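Local coordinates for protein probable phospholipase A2 homolog 2 (Oryza sativa, PDB 2WG9) that probably catalyses the calcium-dependent release of the 2-acyl fatty acid from membrane phospholipids as a secreted phospholipase A2, at residues M61-D64 / H65-T69; G103-A106 / S107-G111; A93-P96 / G97-C100. All blocks are in the same frame, centred on the assembly; numbering follows the deposited sequence.

How the interactions relate
Each of the three contacts is local, joining side chains three to five residues apart on adjoining segments, so none closes a long loop; they follow in series and neither nest nor cross. From the N terminus, interaction 1 comes first, on helix 55-68, which the C66-C79 disulfide links to helix 77-88. Past that helix, interaction 3 turns the chain at 93-100 and leads C100, disulfide-bonded to C28, into helix 102-125, where interaction 2 opens. Interactions 2 and 3 touch where T105 OG1 packs 3.4 Å from C100 CB. Interactions 1 and 2 lie on opposite sides of the chain's centre, about 18 Å apart between centres, yet both reach the octanoic acid, through H63, D64 and I109.

Interaction 1 of 3, residues M61-D64 / H65-T69. With CA (calcium ion), chain C; OCA (octanoic acid (caprylic acid)), chain D.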
# COMPACT_ATOMS: atom_id res chain seq x y z
N MET A 61 -4.17 0.88 -3.09
CA MET A 61 -5.63 0.70 -3.10
C MET A 61 -6.01 -0.75 -3.37
O MET A 61 -6.81 -1.34 -2.64
CB MET A 61 -6.29 1.61 -4.13
CG MET A 61 -7.80 1.41 -4.23
SD MET A 61 -8.49 2.35 -5.59
CE MET A 61 -10.26 2.21 -5.23
N VAL A 62 -5.43 -1.33 -4.42
CA VAL A 62 -5.68 -2.75 -4.75
C VAL A 62 -5.26 -3.65 -3.60
O VAL A 62 -5.99 -4.59 -3.23
CB VAL A 62 -4.96 -3.18 -6.05
CG1 VAL A 62 -5.02 -4.70 -6.23
CG2 VAL A 62 -5.56 -2.50 -7.26
N HIS A 63 -4.09 -3.37 -3.02
CA HIS A 63 -3.57 -4.20 -1.93
C HIS A 63 -4.49 -4.20 -0.71
O HIS A 63 -4.76 -5.25 -0.14
CB HIS A 63 -2.16 -3.76 -1.53
CG HIS A 63 -1.60 -4.53 -0.38
ND1 HIS A 63 -1.80 -4.15 0.93
CD2 HIS A 63 -0.84 -5.65 -0.33
CE1 HIS A 63 -1.20 -5.01 1.74
NE2 HIS A 63 -0.61 -5.93 0.99
N ASP A 64 -4.94 -3.02 -0.31
CA ASP A 64 -5.79 -2.87 0.89
C ASP A 64 -7.08 -3.67 0.76
O ASP A 64 -7.49 -4.38 1.68
CB ASP A 64 -6.08 -1.40 1.16
CG ASP A 64 -4.85 -0.65 1.63
OD1 ASP A 64 -3.78 -1.27 1.74
OD2 ASP A 64 -4.95 0.57 1.89
N HIS A 65 -7.70 -3.59 -0.41
CA HIS A 65 -8.90 -4.38 -0.66
C HIS A 65 -8.61 -5.87 -0.76
O HIS A 65 -9.40 -6.68 -0.28
CB HIS A 65 -9.63 -3.86 -1.90
CG HIS A 65 -10.31 -2.55 -1.68
ND1 HIS A 65 -9.79 -1.36 -2.14
CD2 HIS A 65 -11.45 -2.24 -1.03
CE1 HIS A 65 -10.59 -0.37 -1.79
NE2 HIS A 65 -11.61 -0.88 -1.12
N CYS A 66 -7.47 -6.23 -1.36
CA CYS A 66 -7.06 -7.63 -1.47
C CYS A 66 -6.97 -8.28 -0.09
O CYS A 66 -7.47 -9.39 0.12
CB CYS A 66 -5.72 -7.78 -2.21
SG CYS A 66 -5.18 -9.49 -2.55
N VAL A 67 -6.34 -7.57 0.85
CA VAL A 67 -6.26 -8.02 2.25
C VAL A 67 -7.67 -8.10 2.87
O VAL A 67 -8.01 -9.10 3.52
CB VAL A 67 -5.32 -7.10 3.09
CG1 VAL A 67 -5.36 -7.46 4.57
CG2 VAL A 67 -3.87 -7.20 2.57
N ASP A 68 -8.47 -7.06 2.63
CA ASP A 68 -9.84 -6.99 3.16
C ASP A 68 -10.69 -8.19 2.73
O ASP A 68 -11.51 -8.67 3.52
CB ASP A 68 -10.52 -5.67 2.78
CG ASP A 68 -11.91 -5.52 3.39
OD1 ASP A 68 -12.03 -5.49 4.64
OD2 ASP A 68 -12.89 -5.42 2.63
N THR A 69 -10.50 -8.65 1.50
CA THR A 69 -11.31 -9.73 0.93
C THR A 69 -10.67 -11.12 1.07
O THR A 69 -11.15 -12.10 0.48
CB THR A 69 -11.65 -9.44 -0.55
OG1 THR A 69 -10.45 -9.33 -1.31
CG2 THR A 69 -12.46 -8.14 -0.68
CA CA C . -3.07 1.13 3.35
C1 OCA D . -0.62 -0.50 1.40
C2 OCA D . 0.89 -0.65 1.21
C3 OCA D . 1.45 -1.80 2.05
C4 OCA D . 1.52 -1.47 3.54
C5 OCA D . 2.48 -0.31 3.85
C6 OCA D . 3.91 -0.81 4.05
C7 OCA D . 4.67 0.09 5.03
C8 OCA D . 5.74 0.90 4.28
O1 OCA D . -1.02 0.29 2.27
O2 OCA D . -1.35 -1.19 0.65
O HOH W 1 -3.86 -0.32 5.09
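V67 lies over one face of the H63 imidazole, its CG2 4.0 Å from the ring centroid in a CH-pi contact, while C3 of octanoic acid sits over the opposite face. CG of H63, the predicted active-site histidine, is anti to the backbone N (chi1 177°), which takes the ring out to the ligand. H63 and the calcium ligand D64 are the His-Asp pair of the phospholipase A2 family. H63 ND1 is 3.0 Å from OCA O2, and D64 OD1 approaches that same oxygen at 2.7 Å. D64 OD2 binds the calcium ion alongside OCA O1, one water and the backbone oxygens of Y39, G41 and Y44, and is hydrogen-bonded to S45 OG. In the second shell, N80 OD1 pairs with H63 NE2 and probably helps to set the ring's rotation. With an alanine replacing this histidine, N80 OD1 is likely to lose its mate, and V67 CG2 and the ligand the ring between them. A turn on from M61, H65 N and H65 ND1 both bond to M61 O, from opposite faces of its carbonyl plane. The segment carrying D64 belongs to helix 55-68, joined to helix 77-88 by the C66-C79 disulfide and the H63-N80 bond.

Interaction 2 of 3, residues G103-A106 / S107-G111; sequences GQTA and SVIRG
G103 and S107 belong to a regular run of i to i+4 bonds near the start of the alpha-helix 102-125, S107 N donating to G103 O at 3.1 Å. At Q104 the carbonyl oxygen takes V108 N and is brushed by V108 CG2 at 3.4 Å, so this backbone oxygen lies under a methyl branch. T105 turns its two branches to different tasks. With OG1 beside the backbone N (chi1 -64°), the hydroxyl bonds back to N101 O, while CG2, anti to the backbone N, is the branch that meets I109. T105 O in turn receives I109 N in a nearly straight bond, 169° at the hydrogen. I109 lines the octanoic acid pocket, and the side chains of T105 and A106 rest on L56 of helix 55-68. A106 has its small CB against I87 of helix 77-88 and offers its carbonyl to R110 N at 2.8 Å. R110 keeps its CB close to A106 O, but its chain, extended from CG to NE, ends in salt bridges to E114 and to D88 of helix 77-88. The side-chain link between the two segments is a meeting of methyls, T105 CG2 to I109 CD1 at 3.9 Å.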
# COMPACT_ATOMS: atom_id res chain seq x y z
N GLY A 103 9.82 7.29 -6.11
CA GLY A 103 10.72 6.14 -6.18
C GLY A 103 11.24 5.73 -4.81
O GLY A 103 11.31 4.55 -4.51
N GLN A 104 11.61 6.72 -4.01
CA GLN A 104 12.07 6.48 -2.64
C GLN A 104 11.00 5.80 -1.77
O GLN A 104 11.28 4.80 -1.12
CB GLN A 104 12.50 7.80 -2.00
CG GLN A 104 13.20 7.65 -0.66
CD GLN A 104 13.52 8.98 0.00
OE1 GLN A 104 12.78 9.97 -0.15
NE2 GLN A 104 14.61 9.01 0.76
N THR A 105 9.78 6.35 -1.76
CA THR A 105 8.68 5.80 -0.97
C THR A 105 8.34 4.39 -1.44
O THR A 105 8.10 3.50 -0.62
CB THR A 105 7.43 6.71 -1.00
OG1 THR A 105 7.74 7.96 -0.37
CG2 THR A 105 6.25 6.08 -0.25
N ALA A 106 8.33 4.18 -2.75
CA ALA A 106 8.04 2.86 -3.30
C ALA A 106 9.06 1.82 -2.83
O ALA A 106 8.71 0.67 -2.56
CB ALA A 106 7.99 2.90 -4.82
N SER A 107 10.33 2.24 -2.74
CA SER A 107 11.40 1.34 -2.29
C SER A 107 11.23 0.96 -0.82
O SER A 107 11.50 -0.18 -0.44
CB SER A 107 12.77 1.96 -2.55
OG SER A 107 13.79 1.08 -2.11
N VAL A 108 10.76 1.91 -0.01
CA VAL A 108 10.48 1.65 1.41
C VAL A 108 9.32 0.65 1.56
O VAL A 108 9.41 -0.32 2.33
CB VAL A 108 10.23 2.97 2.20
CG1 VAL A 108 9.82 2.68 3.66
CG2 VAL A 108 11.48 3.87 2.17
N ILE A 109 8.25 0.86 0.79
CA ILE A 109 7.13 -0.07 0.78
C ILE A 109 7.60 -1.44 0.29
O ILE A 109 7.29 -2.47 0.89
CB ILE A 109 5.95 0.45 -0.10
CG1 ILE A 109 5.39 1.75 0.50
CG2 ILE A 109 4.85 -0.62 -0.23
CD1 ILE A 109 4.57 2.61 -0.48
N ARG A 110 8.37 -1.43 -0.80
CA ARG A 110 8.86 -2.67 -1.42
C ARG A 110 9.63 -3.54 -0.43
O ARG A 110 9.41 -4.74 -0.37
CB ARG A 110 9.72 -2.38 -2.65
CG ARG A 110 9.61 -3.49 -3.68
CD ARG A 110 10.82 -3.60 -4.63
NE ARG A 110 10.50 -4.52 -5.72
CZ ARG A 110 10.57 -5.85 -5.65
NH1 ARG A 110 10.97 -6.45 -4.54
NH2 ARG A 110 10.24 -6.59 -6.70
N GLY A 111 10.53 -2.92 0.35
CA GLY A 111 11.31 -3.65 1.35
C GLY A 111 10.45 -4.42 2.34
O GLY A 111 10.71 -5.60 2.62

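Interaction 3 of 3, residues A93-P96 / G97-C100; sequences ATFP and GNKC
N98 lays its carboxamide flat over one face of the F95 ring, the two planes only 14° apart, as the chain reverses through a type II beta turn running from F95 to N98. The stack depends on F95 holding CG between its backbone N and carbonyl carbon (chi1 52°), a crowded setting that swings the phenyl under the turn. N98 CB adds a CH-pi contact, 3.7 Å from the ring centroid, and CG lies beyond it over CZ. CG of N98 is anti to the backbone N (chi1 -170°), as OG1 of T94 is to its own, and the two groups meet: ND2 donates to T94 OG1 at 2.7 Å, the hydroxyl oxygen lying somewhat out of the amide plane. The other end of the same group looks along the chain: OD1 accepts from C100 N at 3.0 Å, closing an Asx turn, with the donor well above the carbonyl plane. Within the beta turn itself the backbone bond from N98 N to F95 O is weak, at 3.3 Å. G97 takes a positive phi, where a CB would collide with P96 O. Around this surface loop, F95 packs against C23, C53 and D54, N98 touches S25 of strand 24-26, and C100 is disulfide-bonded to C28. T94 OG1 is also hydrogen-bonded to D54 OD2, and a weak bond joins N98 ND2 to Y36 OH. With both amide ends bonded and one face against the phenyl, N98 is probably held from flipping, and the ND2 bond to T94 OG1, spanning the turn, probably supplements its backbone bond.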
# COMPACT_ATOMS: atom_id res chain seq x y z
N ALA A 93 2.81 11.20 -13.58
CA ALA A 93 2.76 12.32 -12.65
C ALA A 93 2.30 11.85 -11.28
O ALA A 93 1.48 10.93 -11.17
CB ALA A 93 1.82 13.40 -13.17
N THR A 94 2.82 12.48 -10.24
CA THR A 94 2.27 12.30 -8.92
C THR A 94 1.32 13.46 -8.63
O THR A 94 1.15 14.36 -9.46
CB THR A 94 3.37 12.15 -7.84
OG1 THR A 94 2.78 11.76 -6.59
CG2 THR A 94 4.15 13.46 -7.66
N PHE A 95 0.68 13.42 -7.47
CA PHE A 95 -0.27 14.45 -7.08
C PHE A 95 0.45 15.73 -6.66
O PHE A 95 1.59 15.69 -6.16
CB PHE A 95 -1.20 13.95 -5.97
CG PHE A 95 -0.48 13.34 -4.79
CD1 PHE A 95 -0.05 12.01 -4.82
CD2 PHE A 95 -0.26 14.10 -3.64
CE1 PHE A 95 0.60 11.46 -3.73
CE2 PHE A 95 0.39 13.55 -2.54
CZ PHE A 95 0.82 12.23 -2.58
N PRO A 96 -0.18 16.90 -6.92
CA PRO A 96 0.42 18.14 -6.46
C PRO A 96 0.48 18.21 -4.95
O PRO A 96 -0.45 17.76 -4.27
CB PRO A 96 -0.51 19.23 -7.02
CG PRO A 96 -1.75 18.54 -7.44
CD PRO A 96 -1.43 17.11 -7.68
N GLY A 97 1.56 18.76 -4.43
CA GLY A 97 1.74 18.84 -2.98
C GLY A 97 2.31 17.59 -2.35
O GLY A 97 2.37 17.48 -1.13
N ASN A 98 2.73 16.63 -3.18
CA ASN A 98 3.40 15.42 -2.69
C ASN A 98 4.79 15.76 -2.14
O ASN A 98 5.70 16.06 -2.90
CB ASN A 98 3.51 14.38 -3.82
CG ASN A 98 3.98 13.02 -3.33
OD1 ASN A 98 4.22 12.82 -2.13
ND2 ASN A 98 4.11 12.09 -4.25
N LYS A 99 4.92 15.71 -0.82
CA LYS A 99 6.19 16.01 -0.16
C LYS A 99 7.15 14.82 -0.19
O LYS A 99 8.32 14.94 0.19
CB LYS A 99 5.95 16.45 1.29
CG LYS A 99 4.96 17.60 1.46
CD LYS A 99 5.59 18.94 1.13
CE LYS A 99 4.69 20.09 1.55
NZ LYS A 99 3.43 20.14 0.76
N CYS A 100 6.64 13.67 -0.63
CA CYS A 100 7.45 12.46 -0.73
C CYS A 100 8.07 12.34 -2.11
O CYS A 100 7.63 12.98 -3.06
CB CYS A 100 6.60 11.21 -0.44
SG CYS A 100 5.89 11.09 1.23